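Long-range contacts in autoinducer 2 sensor kinase/phosphatase luxQ (Vibrio cholerae, PDB 3C38), which senses the autoinducer 2-LuxP complex through its periplasmic domain and switches between histidine kinase and phosphatase activity in Vibrio quorum sensing: residues A[43-48]-A[137-142]; A[79-84]-A[155-160]; A[124-129]-A[229-234]; A[176-181]-A[197-202]; A[216-221]-A[235-240]. All coordinates share one frame; numbering follows the deposited sequence. Where two conformers were deposited one is given.

Contact 1 (A[43-48]-A[137-142]); sequences HQDSTA and LMRRSS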
# COMPACT_ATOMS: atom_id res chain seq x y z
N HIS A 43 -0.50 -7.41 -11.16
CA HIS A 43 0.83 -7.23 -11.71
C HIS A 43 1.86 -8.04 -10.93
O HIS A 43 2.76 -8.63 -11.53
CB HIS A 43 1.21 -5.75 -11.71
CG HIS A 43 0.39 -4.93 -12.65
ND1 HIS A 43 0.15 -5.31 -13.95
CD2 HIS A 43 -0.28 -3.76 -12.47
CE1 HIS A 43 -0.62 -4.41 -14.54
NE2 HIS A 43 -0.89 -3.46 -13.66
N GLN A 44 1.73 -8.08 -9.61
CA GLN A 44 2.64 -8.85 -8.78
C GLN A 44 2.65 -10.33 -9.17
O GLN A 44 3.70 -10.89 -9.50
CB GLN A 44 2.27 -8.71 -7.29
CG GLN A 44 2.90 -9.76 -6.39
CD GLN A 44 2.65 -9.53 -4.91
OE1 GLN A 44 1.53 -9.22 -4.49
NE2 GLN A 44 3.69 -9.71 -4.10
N ASP A 45 1.47 -10.95 -9.14
CA ASP A 45 1.33 -12.37 -9.48
C ASP A 45 1.73 -12.72 -10.90
O ASP A 45 2.17 -13.85 -11.19
CB ASP A 45 -0.10 -12.83 -9.22
CG ASP A 45 -0.42 -12.91 -7.75
OD1 ASP A 45 0.54 -12.98 -6.95
OD2 ASP A 45 -1.60 -12.93 -7.38
N SER A 46 1.59 -11.76 -11.80
CA SER A 46 1.95 -11.95 -13.19
C SER A 46 3.46 -11.87 -13.35
O SER A 46 4.07 -12.64 -14.10
CB SER A 46 1.28 -10.87 -14.05
OG SER A 46 1.45 -11.16 -15.42
N THR A 47 4.08 -10.95 -12.63
CA THR A 47 5.52 -10.79 -12.69
C THR A 47 6.22 -11.92 -11.94
O THR A 47 7.37 -12.25 -12.23
CB THR A 47 5.94 -9.45 -12.07
OG1 THR A 47 5.35 -8.39 -12.83
CG2 THR A 47 7.45 -9.30 -12.09
N ALA A 48 5.51 -12.52 -10.99
CA ALA A 48 6.05 -13.61 -10.20
C ALA A 48 6.30 -14.83 -11.08
O ALA A 48 7.03 -15.75 -10.70
CB ALA A 48 5.10 -13.97 -9.06
N LEU A 137 0.92 -1.75 3.37
CA LEU A 137 0.09 -2.86 2.91
C LEU A 137 1.08 -3.71 2.13
O LEU A 137 1.68 -3.25 1.16
CB LEU A 137 -1.03 -2.37 2.00
CG LEU A 137 -2.17 -1.62 2.69
CD1 LEU A 137 -3.06 -0.94 1.66
CD2 LEU A 137 -2.97 -2.61 3.54
N MET A 138 1.30 -4.94 2.58
CA MET A 138 2.24 -5.80 1.90
C MET A 138 1.62 -7.10 1.43
O MET A 138 0.63 -7.56 1.99
CB MET A 138 3.43 -6.12 2.80
CG MET A 138 4.44 -5.01 2.90
SD MET A 138 5.95 -5.64 3.57
CE MET A 138 6.49 -6.69 2.27
N ARG A 139 2.23 -7.68 0.41
CA ARG A 139 1.75 -8.93 -0.15
C ARG A 139 2.93 -9.72 -0.70
O ARG A 139 3.86 -9.16 -1.29
CB ARG A 139 0.71 -8.65 -1.23
CG ARG A 139 -0.01 -9.89 -1.74
CD ARG A 139 -1.20 -9.49 -2.59
NE ARG A 139 -1.90 -10.65 -3.13
CZ ARG A 139 -1.45 -11.38 -4.15
NH1 ARG A 139 -0.31 -11.06 -4.74
NH2 ARG A 139 -2.16 -12.43 -4.56
N ARG A 140 2.88 -11.03 -0.50
CA ARG A 140 3.94 -11.94 -0.95
C ARG A 140 3.49 -12.84 -2.10
O ARG A 140 2.36 -13.33 -2.12
CB ARG A 140 4.38 -12.82 0.23
CG ARG A 140 5.66 -13.59 0.00
CD ARG A 140 5.93 -14.58 1.14
NE ARG A 140 4.92 -15.62 1.19
CZ ARG A 140 5.11 -16.83 1.72
NH1 ARG A 140 6.28 -17.14 2.26
NH2 ARG A 140 4.13 -17.72 1.71
N SER A 141 4.37 -13.06 -3.07
CA SER A 141 4.04 -13.93 -4.19
C SER A 141 5.20 -14.90 -4.46
O SER A 141 6.32 -14.48 -4.72
CB SER A 141 3.73 -13.11 -5.44
OG SER A 141 3.18 -13.94 -6.46
N SER A 142 4.91 -16.19 -4.40
CA SER A 142 5.92 -17.22 -4.61
C SER A 142 6.63 -17.09 -5.95
O SER A 142 6.01 -16.79 -6.97
CB SER A 142 5.26 -18.60 -4.52
OG SER A 142 4.40 -18.68 -3.39
O HOH W 1 6.36 -18.28 -9.94
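Q44 lays its CG against CB of S141 at 3.6 Å, and the amide beyond it lies over the strand next to R139. An extended chain, with CG turned opposite the backbone N (chi1 164°), carries the amide this far. There it works both ways: NE2 donates to the carbonyl O of R139 (2.9 Å), while OE1 receives NH1 of the same arginine at 2.6 Å. Both carbonyl oxygens are approached from above their planes, yet each donor nitrogen has its acceptor close to its own plane. R139, likewise extended from CG to NE, presents its NH1-NH2 end to D45. NH2 reaches OD2 at 2.9 Å on the syn lone pair, and NH1 reaches OD1 at 3.0 Å, giving a two-nitrogen salt bridge whose planes are inclined by 57°. The setting is the LuxQ periplasmic domain of the Cache clan, in which the end of the long N-terminal helix 22-47 runs over a five-stranded antiparallel sheet; the local axes of 43-47 and 137-142 pass 8.3 Å apart at 23°. NH1 thus serves Q44 and D45 together, which would fix the rotation of the guanidinium. OD1 of D45 also accepts from OG of S141 (2.9 Å), on its anti side. Close by, CB of A48 sits 3.2 Å from that same OG, and one water donates to A48 O and, weakly, to S142 O.

Contact 2 (A[79-84]-A[155-160]); sequences NAPDLR and LYVGIV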
# COMPACT_ATOMS: atom_id res chain seq x y z
N ASN A 79 1.15 2.15 -11.94
CA ASN A 79 0.70 1.11 -11.01
C ASN A 79 1.81 0.39 -10.25
O ASN A 79 1.64 -0.76 -9.86
CB ASN A 79 -0.14 0.07 -11.75
CG ASN A 79 -1.18 0.70 -12.64
OD1 ASN A 79 -1.91 1.60 -12.22
ND2 ASN A 79 -1.27 0.22 -13.87
N ALA A 80 2.94 1.05 -10.05
CA ALA A 80 4.05 0.41 -9.35
C ALA A 80 3.88 0.47 -7.83
O ALA A 80 3.24 1.38 -7.31
CB ALA A 80 5.37 1.07 -9.74
N PRO A 81 4.45 -0.52 -7.11
CA PRO A 81 4.36 -0.56 -5.64
C PRO A 81 5.36 0.47 -5.12
O PRO A 81 6.19 0.95 -5.89
CB PRO A 81 4.82 -1.98 -5.30
CG PRO A 81 5.02 -2.69 -6.65
CD PRO A 81 5.30 -1.60 -7.63
N ASP A 82 5.31 0.82 -3.85
CA ASP A 82 6.26 1.80 -3.32
C ASP A 82 7.57 1.10 -2.99
O ASP A 82 8.63 1.73 -2.94
CB ASP A 82 5.72 2.50 -2.08
CG ASP A 82 4.48 3.32 -2.37
OD1 ASP A 82 4.32 3.75 -3.52
OD2 ASP A 82 3.66 3.53 -1.45
N LEU A 83 7.50 -0.20 -2.76
CA LEU A 83 8.70 -0.95 -2.45
C LEU A 83 8.57 -2.43 -2.80
O LEU A 83 7.50 -3.04 -2.66
CB LEU A 83 9.07 -0.78 -0.97
CG LEU A 83 8.13 -1.24 0.14
CD1 LEU A 83 8.37 -2.71 0.42
CD2 LEU A 83 8.38 -0.43 1.41
N ARG A 84 9.68 -2.97 -3.28
CA ARG A 84 9.77 -4.37 -3.67
C ARG A 84 11.06 -4.96 -3.12
O ARG A 84 12.08 -4.28 -3.03
CB ARG A 84 9.84 -4.52 -5.19
CG ARG A 84 8.59 -4.23 -5.99
CD ARG A 84 8.69 -5.01 -7.30
NE ARG A 84 7.68 -4.66 -8.29
CZ ARG A 84 7.72 -3.57 -9.05
NH1 ARG A 84 8.74 -2.71 -8.94
NH2 ARG A 84 6.76 -3.34 -9.94
N LEU A 155 8.57 -12.72 -3.78
CA LEU A 155 8.59 -11.31 -4.14
C LEU A 155 7.58 -10.62 -3.22
O LEU A 155 6.41 -11.01 -3.12
CB LEU A 155 8.19 -11.10 -5.61
CG LEU A 155 8.07 -9.64 -6.05
CD1 LEU A 155 9.38 -8.92 -5.79
CD2 LEU A 155 7.71 -9.55 -7.53
N TYR A 156 8.07 -9.60 -2.53
CA TYR A 156 7.24 -8.83 -1.62
C TYR A 156 7.06 -7.45 -2.22
O TYR A 156 8.02 -6.84 -2.69
CB TYR A 156 7.92 -8.69 -0.25
CG TYR A 156 7.97 -9.95 0.59
CD1 TYR A 156 8.86 -10.99 0.30
CD2 TYR A 156 7.15 -10.09 1.70
CE1 TYR A 156 8.92 -12.14 1.12
CE2 TYR A 156 7.20 -11.22 2.51
CZ TYR A 156 8.08 -12.24 2.21
OH TYR A 156 8.09 -13.34 3.03
N VAL A 157 5.82 -6.96 -2.23
CA VAL A 157 5.53 -5.63 -2.73
C VAL A 157 4.77 -4.91 -1.63
O VAL A 157 3.96 -5.52 -0.91
CB VAL A 157 4.65 -5.65 -4.02
CG1 VAL A 157 5.34 -6.47 -5.11
CG2 VAL A 157 3.27 -6.21 -3.71
N GLY A 158 5.02 -3.62 -1.49
CA GLY A 158 4.32 -2.88 -0.46
C GLY A 158 3.89 -1.50 -0.92
O GLY A 158 4.47 -0.93 -1.85
N ILE A 159 2.84 -1.00 -0.26
CA ILE A 159 2.29 0.33 -0.50
C ILE A 159 2.41 1.06 0.83
O ILE A 159 1.84 0.61 1.83
CB ILE A 159 0.80 0.31 -0.83
CG1 ILE A 159 0.55 -0.47 -2.11
CG2 ILE A 159 0.30 1.72 -1.03
CD1 ILE A 159 -0.95 -0.70 -2.35
N VAL A 160 3.13 2.17 0.86
CA VAL A 160 3.26 2.94 2.10
C VAL A 160 2.11 3.93 2.17
O VAL A 160 1.94 4.76 1.27
CB VAL A 160 4.60 3.71 2.16
CG1 VAL A 160 4.62 4.59 3.43
CG2 VAL A 160 5.77 2.74 2.14
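Backbone pairing of L83 with G158 organises this contact, an antiparallel hydrogen-bonded pair in which G158 N donates to L83 O at 2.8 Å. The return bonds are doubled: G158 O accepts from D82 N (2.8 Å), nearly along the C=O axis, and also from L83 N (3.2 Å), tilted out of the carbonyl plane. Two consecutive residues facing one is the signature of a classic beta bulge, placed where the chain enters strand 83-88. One residue further on, R84 and V157 form a non-hydrogen-bonded pair, bordered by a CA-H...O contact from R84 CA to Y156 O at 3.2 Å.

A side chain extends the polar pairing past the bulge. D82 has CG opposite its carbonyl carbon (chi1 -63°), and its OD2 takes the N-H of V160 at 2.7 Å on the anti side of the carboxylate, standing in for a main-chain acceptor.

Apolar contacts lie on both faces. P81 CB rests on V157 CB at 3.9 Å, and the aliphatic part of R84 runs beside V157, CG to CG1 at 4.0 Å. On the L83 face, the side chains of L83 and V160 cross at about a right angle, CD2 to CG2 at 4.2 Å.

The guanidinium of R84 leaves for a salt bridge with D73 of helix 65-74, while strand 153-160 lies between strands 83-88 and 134-143, with I159 reaching L37 and L40 of helix 22-47.

Contact 3 (A[124-129]-A[229-234]); sequences LVQTPS and PTYLCV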
# COMPACT_ATOMS: atom_id res chain seq x y z
N LEU A 124 -1.74 -5.73 6.46
CA LEU A 124 -1.59 -4.38 6.97
C LEU A 124 -0.59 -4.49 8.10
O LEU A 124 -0.88 -5.08 9.14
CB LEU A 124 -2.93 -3.85 7.48
CG LEU A 124 -2.87 -2.51 8.23
CD1 LEU A 124 -2.23 -1.46 7.33
CD2 LEU A 124 -4.28 -2.10 8.65
N VAL A 125 0.60 -3.96 7.89
CA VAL A 125 1.66 -4.02 8.88
C VAL A 125 2.25 -2.62 9.11
O VAL A 125 2.09 -1.73 8.28
CB VAL A 125 2.77 -4.96 8.44
CG1 VAL A 125 2.18 -6.33 8.15
CG2 VAL A 125 3.44 -4.40 7.20
N GLN A 126 2.92 -2.45 10.24
CA GLN A 126 3.50 -1.15 10.59
C GLN A 126 4.95 -1.37 10.96
O GLN A 126 5.27 -2.33 11.64
CB GLN A 126 2.78 -0.55 11.80
CG GLN A 126 1.26 -0.67 11.77
CD GLN A 126 0.75 -2.10 11.67
OE1 GLN A 126 0.61 -2.81 12.67
NE2 GLN A 126 0.47 -2.53 10.47
N THR A 127 5.83 -0.47 10.54
CA THR A 127 7.23 -0.60 10.87
C THR A 127 7.80 0.71 11.38
O THR A 127 7.35 1.79 11.00
CB THR A 127 8.05 -1.02 9.63
OG1 THR A 127 9.38 -1.36 10.03
CG2 THR A 127 8.13 0.11 8.63
N PRO A 128 8.80 0.63 12.29
CA PRO A 128 9.41 1.84 12.83
C PRO A 128 10.24 2.46 11.72
O PRO A 128 10.88 1.76 10.94
CB PRO A 128 10.30 1.30 13.95
CG PRO A 128 9.55 0.08 14.40
CD PRO A 128 9.17 -0.55 13.09
N SER A 129 10.21 3.78 11.64
CA SER A 129 10.96 4.49 10.62
C SER A 129 11.90 5.42 11.36
O SER A 129 12.21 5.19 12.52
CB SER A 129 10.02 5.28 9.72
OG SER A 129 10.71 5.80 8.59
N PRO A 229 -11.66 -6.53 8.69
CA PRO A 229 -11.70 -5.19 9.30
C PRO A 229 -10.34 -4.68 9.72
O PRO A 229 -9.54 -5.43 10.27
CB PRO A 229 -12.62 -5.38 10.52
CG PRO A 229 -13.46 -6.59 10.15
CD PRO A 229 -12.43 -7.49 9.50
N THR A 230 -10.06 -3.40 9.46
CA THR A 230 -8.79 -2.81 9.85
C THR A 230 -9.06 -1.52 10.62
O THR A 230 -10.21 -1.09 10.73
CB THR A 230 -7.93 -2.45 8.64
OG1 THR A 230 -8.45 -1.26 8.02
CG2 THR A 230 -7.90 -3.60 7.65
N TYR A 231 -7.99 -0.91 11.12
CA TYR A 231 -8.06 0.34 11.86
C TYR A 231 -7.85 1.56 10.95
O TYR A 231 -7.77 2.70 11.42
CB TYR A 231 -7.01 0.32 12.97
CG TYR A 231 -5.60 0.11 12.47
CD1 TYR A 231 -4.91 1.13 11.81
CD2 TYR A 231 -4.94 -1.11 12.66
CE1 TYR A 231 -3.61 0.94 11.34
CE2 TYR A 231 -3.64 -1.31 12.19
CZ TYR A 231 -2.98 -0.29 11.54
OH TYR A 231 -1.69 -0.48 11.08
N LEU A 232 -7.73 1.33 9.64
CA LEU A 232 -7.54 2.42 8.68
C LEU A 232 -8.90 3.08 8.47
O LEU A 232 -9.83 2.46 7.96
CB LEU A 232 -7.05 1.87 7.35
CG LEU A 232 -5.72 1.12 7.35
CD1 LEU A 232 -5.49 0.50 5.96
CD2 LEU A 232 -4.57 2.05 7.75
N CYS A 233 -9.01 4.35 8.87
CA CYS A 233 -10.26 5.09 8.74
C CYS A 233 -10.20 6.24 7.75
O CYS A 233 -9.37 7.14 7.84
CB CYS A 233 -10.70 5.63 10.10
SG CYS A 233 -12.25 6.58 10.07
N VAL A 234 -11.11 6.21 6.78
CA VAL A 234 -11.16 7.27 5.80
C VAL A 234 -12.28 8.24 6.15
O VAL A 234 -13.46 7.88 6.17
CB VAL A 234 -11.41 6.72 4.40
CG1 VAL A 234 -11.59 7.89 3.42
CG2 VAL A 234 -10.23 5.82 3.97
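L124 touches T230 where the two antiparallel sheets of the periplasmic domain meet: L124 is on strand 123-127, outermost in the five-stranded sheet, and residues 229-234 hold the corner, at Y231, of strand 228-239 in the other. T230 offers CB to L124 CD2 at 3.7 Å. Its OG1 accepts the backbone N of L232 at 3.1 Å, an ST turn that spans the corner, and is also bonded to L223 O. Next comes Y231, whose ring takes the same methyl over one face: CD2 of L124 is 3.9 Å from the ring centroid and 23° off the normal, a CH-pi contact displaced toward the CE2-CZ edge. The Y231 hydroxyl is hydrogen-bonded to H135 ND1 on the strand beside L124. Past the corner, L232 points back at L124, and the two leucines meet tip to tip. CD1 of L232 approaches CD1 of L124 to 4.0 Å, while L232 CG lies 3.8 Å from L124 CD2, the methyl touched by all three residues.

Contact 4 (A[176-181]-A[197-202]); sequences NSENLV and EPYSLD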
# COMPACT_ATOMS: atom_id res chain seq x y z
N ASN A 176 -15.58 11.28 -6.15
CA ASN A 176 -16.02 12.66 -6.30
C ASN A 176 -16.24 13.34 -4.96
O ASN A 176 -17.13 14.18 -4.81
CB ASN A 176 -17.31 12.72 -7.12
CG ASN A 176 -17.12 12.19 -8.54
OD1 ASN A 176 -17.45 11.04 -8.84
ND2 ASN A 176 -16.55 13.03 -9.41
N SER A 177 -15.42 12.98 -3.98
CA SER A 177 -15.53 13.55 -2.64
C SER A 177 -14.84 14.90 -2.58
O SER A 177 -13.88 15.15 -3.32
CB SER A 177 -14.90 12.60 -1.61
OG SER A 177 -15.56 11.35 -1.59
N GLU A 178 -15.32 15.76 -1.70
CA GLU A 178 -14.76 17.09 -1.50
C GLU A 178 -13.33 16.98 -1.00
O GLU A 178 -12.42 17.62 -1.51
CB GLU A 178 -15.56 17.85 -0.46
CG GLU A 178 -16.36 19.01 -0.95
CD GLU A 178 -17.02 19.73 0.20
OE1 GLU A 178 -16.32 20.49 0.93
OE2 GLU A 178 -18.24 19.51 0.40
N ASN A 179 -13.17 16.19 0.06
CA ASN A 179 -11.88 15.98 0.68
C ASN A 179 -11.91 14.68 1.47
O ASN A 179 -12.96 14.24 1.95
CB ASN A 179 -11.54 17.13 1.64
CG ASN A 179 -10.79 18.27 0.97
OD1 ASN A 179 -9.74 18.06 0.36
ND2 ASN A 179 -11.31 19.47 1.10
N LEU A 180 -10.73 14.08 1.60
CA LEU A 180 -10.58 12.85 2.37
C LEU A 180 -9.38 12.94 3.30
O LEU A 180 -8.42 13.68 3.04
CB LEU A 180 -10.40 11.64 1.45
CG LEU A 180 -11.49 11.23 0.46
CD1 LEU A 180 -10.94 10.07 -0.37
CD2 LEU A 180 -12.78 10.82 1.18
N VAL A 181 -9.44 12.19 4.38
CA VAL A 181 -8.36 12.12 5.35
C VAL A 181 -8.20 10.66 5.75
O VAL A 181 -9.15 10.04 6.24
CB VAL A 181 -8.66 12.92 6.63
CG1 VAL A 181 -7.48 12.78 7.59
CG2 VAL A 181 -8.94 14.39 6.31
N GLU A 197 -9.60 25.51 3.29
CA GLU A 197 -10.97 25.09 3.60
C GLU A 197 -11.49 25.73 4.89
O GLU A 197 -10.71 26.17 5.73
CB GLU A 197 -11.05 23.56 3.77
CG GLU A 197 -10.83 22.72 2.53
CD GLU A 197 -9.37 22.43 2.25
OE1 GLU A 197 -8.51 22.66 3.13
OE2 GLU A 197 -9.08 21.94 1.15
N PRO A 198 -12.82 25.79 5.05
CA PRO A 198 -13.48 26.37 6.23
C PRO A 198 -13.23 25.50 7.46
O PRO A 198 -13.35 25.94 8.60
CB PRO A 198 -14.96 26.38 5.84
CG PRO A 198 -14.92 26.47 4.33
CD PRO A 198 -13.81 25.51 4.00
N TYR A 199 -12.90 24.24 7.20
CA TYR A 199 -12.63 23.27 8.26
C TYR A 199 -11.17 22.82 8.23
O TYR A 199 -10.57 22.71 7.16
CB TYR A 199 -13.57 22.07 8.10
CG TYR A 199 -13.55 21.47 6.71
CD1 TYR A 199 -12.51 20.64 6.29
CD2 TYR A 199 -14.56 21.77 5.79
CE1 TYR A 199 -12.48 20.12 5.00
CE2 TYR A 199 -14.54 21.26 4.51
CZ TYR A 199 -13.49 20.43 4.12
OH TYR A 199 -13.46 19.94 2.83
N SER A 200 -10.60 22.57 9.41
CA SER A 200 -9.20 22.14 9.50
C SER A 200 -9.05 20.62 9.57
O SER A 200 -10.02 19.90 9.82
CB SER A 200 -8.55 22.75 10.74
OG SER A 200 -9.13 22.22 11.91
N LEU A 201 -7.84 20.14 9.34
CA LEU A 201 -7.57 18.70 9.40
C LEU A 201 -7.94 18.19 10.78
O LEU A 201 -8.58 17.14 10.93
CB LEU A 201 -6.09 18.42 9.13
CG LEU A 201 -5.64 16.97 9.32
CD1 LEU A 201 -6.47 16.06 8.44
CD2 LEU A 201 -4.17 16.85 8.98
N ASP A 202 -7.53 18.96 11.78
CA ASP A 202 -7.79 18.67 13.18
C ASP A 202 -9.28 18.45 13.45
O ASP A 202 -9.67 17.51 14.14
CB ASP A 202 -7.26 19.82 14.03
CG ASP A 202 -7.28 19.53 15.51
OD1 ASP A 202 -8.38 19.28 16.06
OD2 ASP A 202 -6.19 19.55 16.12
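V181 and L201 bring their CA atoms to 7.8 Å and N179 and E197 theirs to 9.6 Å, separations too wide for main-chain pairing, so side chains span the gap between the start of strand 179-184 and the loop leading into helix 201-205. N179 leads: its ND2 donates to the hydroxyl of Y199 at 2.8 Å in a nearly straight bond (166°), with the oxygen close to the amide plane and the amide turned 83° from the ring. A second, weak bond runs from ND2 to OE2 of E197 at 3.3 Å. The Y199 hydroxyl in turn donates to OE1 of E178, again weakly, at 3.5 Å. Y199 adopts chi1 51°, which places CG between its backbone N and carbonyl carbon; its ring carries CB of E197 over the centre of one face, 3.9 Å above the plane, and meets F216 edge-to-face. Further along, V181 CG1 packs on L201 CD1 at 3.5 Å. S200 supplies the N-cap of the helix, its OG bonding to Y203 N.

N179, E178 and E197 each have a further anchor: N179 OD1 bonds to T192 OG1, E178 OE2 to T239 N, and the carboxylate of E197 to the backbone N of K194 and G195. The buried amide of N179 is therefore used at both ends. ND2 uses the hydroxyl as an acceptor, so that the tyrosine's own proton can turn toward OE1 of E178, though that bond is weak and probably adds little.

Contact 5 (A[216-221]-A[235-240]); sequences FIVGQT and YSIQTN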
# COMPACT_ATOMS: atom_id res chain seq x y z
N PHE A 216 -20.51 20.94 7.55
CA PHE A 216 -19.66 19.99 6.86
C PHE A 216 -19.80 18.59 7.41
O PHE A 216 -19.15 18.23 8.40
CB PHE A 216 -18.21 20.45 6.93
CG PHE A 216 -18.03 21.87 6.54
CD1 PHE A 216 -17.87 22.86 7.50
CD2 PHE A 216 -18.04 22.23 5.19
CE1 PHE A 216 -17.73 24.18 7.14
CE2 PHE A 216 -17.90 23.57 4.82
CZ PHE A 216 -17.75 24.54 5.79
N ILE A 217 -20.64 17.80 6.75
CA ILE A 217 -20.89 16.42 7.14
C ILE A 217 -19.64 15.57 6.93
O ILE A 217 -19.06 15.56 5.84
CB ILE A 217 -22.05 15.85 6.30
CG1 ILE A 217 -23.25 16.81 6.39
CG2 ILE A 217 -22.43 14.47 6.81
CD1 ILE A 217 -24.49 16.34 5.63
N VAL A 218 -19.21 14.87 7.98
CA VAL A 218 -18.03 14.02 7.87
C VAL A 218 -18.34 12.54 8.03
O VAL A 218 -18.69 12.07 9.12
CB VAL A 218 -16.94 14.38 8.92
CG1 VAL A 218 -15.66 13.63 8.58
CG2 VAL A 218 -16.69 15.88 8.95
N GLY A 219 -18.20 11.80 6.94
CA GLY A 219 -18.44 10.37 7.00
C GLY A 219 -17.18 9.64 7.43
O GLY A 219 -16.07 10.18 7.32
N GLN A 220 -17.34 8.43 7.96
CA GLN A 220 -16.22 7.61 8.39
C GLN A 220 -16.32 6.25 7.72
O GLN A 220 -17.40 5.67 7.64
CB GLN A 220 -16.23 7.42 9.91
CG GLN A 220 -15.59 8.55 10.67
CD GLN A 220 -15.58 8.31 12.17
OE1 GLN A 220 -15.02 7.33 12.66
NE2 GLN A 220 -16.20 9.22 12.91
N THR A 221 -15.19 5.75 7.24
CA THR A 221 -15.16 4.45 6.59
C THR A 221 -13.92 3.67 7.00
O THR A 221 -12.80 4.07 6.67
CB THR A 221 -15.14 4.55 5.05
OG1 THR A 221 -16.34 5.18 4.60
CG2 THR A 221 -15.04 3.16 4.43
N TYR A 235 -11.91 9.48 6.44
CA TYR A 235 -12.89 10.52 6.76
C TYR A 235 -13.22 11.21 5.45
O TYR A 235 -12.32 11.67 4.73
CB TYR A 235 -12.32 11.53 7.75
CG TYR A 235 -12.00 10.95 9.11
CD1 TYR A 235 -10.74 10.41 9.38
CD2 TYR A 235 -12.96 10.92 10.12
CE1 TYR A 235 -10.45 9.87 10.63
CE2 TYR A 235 -12.68 10.38 11.36
CZ TYR A 235 -11.42 9.86 11.61
OH TYR A 235 -11.15 9.31 12.84
N SER A 236 -14.51 11.27 5.13
CA SER A 236 -14.97 11.92 3.91
C SER A 236 -15.78 13.14 4.31
O SER A 236 -16.66 13.07 5.17
CB SER A 236 -15.81 10.95 3.06
OG SER A 236 -16.99 10.56 3.74
N ILE A 237 -15.47 14.28 3.69
CA ILE A 237 -16.15 15.51 4.03
C ILE A 237 -17.02 16.03 2.91
O ILE A 237 -16.58 16.14 1.77
CB ILE A 237 -15.13 16.59 4.41
CG1 ILE A 237 -13.96 15.94 5.16
CG2 ILE A 237 -15.78 17.63 5.31
CD1 ILE A 237 -12.81 16.86 5.41
N GLN A 238 -18.25 16.36 3.26
CA GLN A 238 -19.19 16.90 2.29
C GLN A 238 -20.01 18.02 2.94
O GLN A 238 -20.41 17.92 4.10
CB GLN A 238 -20.11 15.79 1.79
CG GLN A 238 -20.42 15.88 0.30
CD GLN A 238 -19.16 15.85 -0.57
OE1 GLN A 238 -18.39 14.88 -0.55
NE2 GLN A 238 -18.94 16.91 -1.33
N THR A 239 -20.23 19.09 2.19
CA THR A 239 -20.99 20.24 2.68
C THR A 239 -22.46 20.06 2.35
O THR A 239 -22.79 19.52 1.29
CB THR A 239 -20.49 21.54 2.03
OG1 THR A 239 -20.77 21.49 0.63
CG2 THR A 239 -18.99 21.68 2.20
N ASN A 240 -23.35 20.50 3.24
CA ASN A 240 -24.79 20.35 3.00
C ASN A 240 -25.25 20.97 1.68
O ASN A 240 -24.70 21.97 1.23
CB ASN A 240 -25.60 20.97 4.14
CG ASN A 240 -25.55 20.13 5.40
OD1 ASN A 240 -26.52 20.07 6.16
ND2 ASN A 240 -24.41 19.49 5.64
O HOH W 2 -13.21 7.92 14.46
O HOH W 3 -15.78 8.02 4.78
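Q220 and Y235 face each other as a non-hydrogen-bonded pair, and matching first torsions, CG opposite the carbonyl carbon (chi1 -84° and -64°), keep the two side chains side by side. Extended beyond CG, the glutamine brings that atom to 3.5 Å from CE2 of the tyrosine, and a water then bridges the ends, 2.6 Å from Q220 OE1 and 3.0 Å from Y235 OH. On the same face V218 and I237 lie alongside each other, CG2 to CG2 at 4.1 Å, while CG1 of V218 also comes near CB of Y235.

Main-chain bonds set the register. G219 and S236 form a hydrogen-bonded pair, G219 N to S236 O at 2.7 Å and S236 N to G219 O at 2.9 Å. I217 and Q238 form the next one, with Q238 N to I217 O at 2.8 Å and a weak return bond. Between these pairs V218 faces I237 without such bonds. On the face shared by I217 and Q238, OG of S236 stands over G219, which has no side chain, and a second water links that hydroxyl to T221 OG1.

Strands 216-221 and 235-239 run at 155° to each other with axes 4.4 Å apart. They are the two arms of a beta hairpin at the border of the four-stranded antiparallel sheet: strand 216-225 is outermost, and 228-239 passes the pairing on to 179-184 through Y235-V181 and I237-N179 backbone bonds.

Two sheets divide the five contacts. Contacts 1 and 2, centres about 9 Å apart, share the five-stranded sheet, where strands 134-143 and 153-160 are neighbours; contacts 4 and 5, centres about 8 Å apart, share the four-stranded sheet. Contacts 1 and 5 lie about 34 Å apart between centres. Contact 3 spans the division, joining L137 of the first sheet through L124 and continuing along strand 228-239 into contact 5. In sequence, contacts 1, 2 and 3 interleave, contact 4 is nested within the loop that contact 3 closes, and contact 5 crosses contact 3. Two sheets in a row, both touched by helix 22-47, are consistent with a tandem Cache-type sensor; its modelled ends both lie beside the four-stranded sheet, probably the membrane-proximal half.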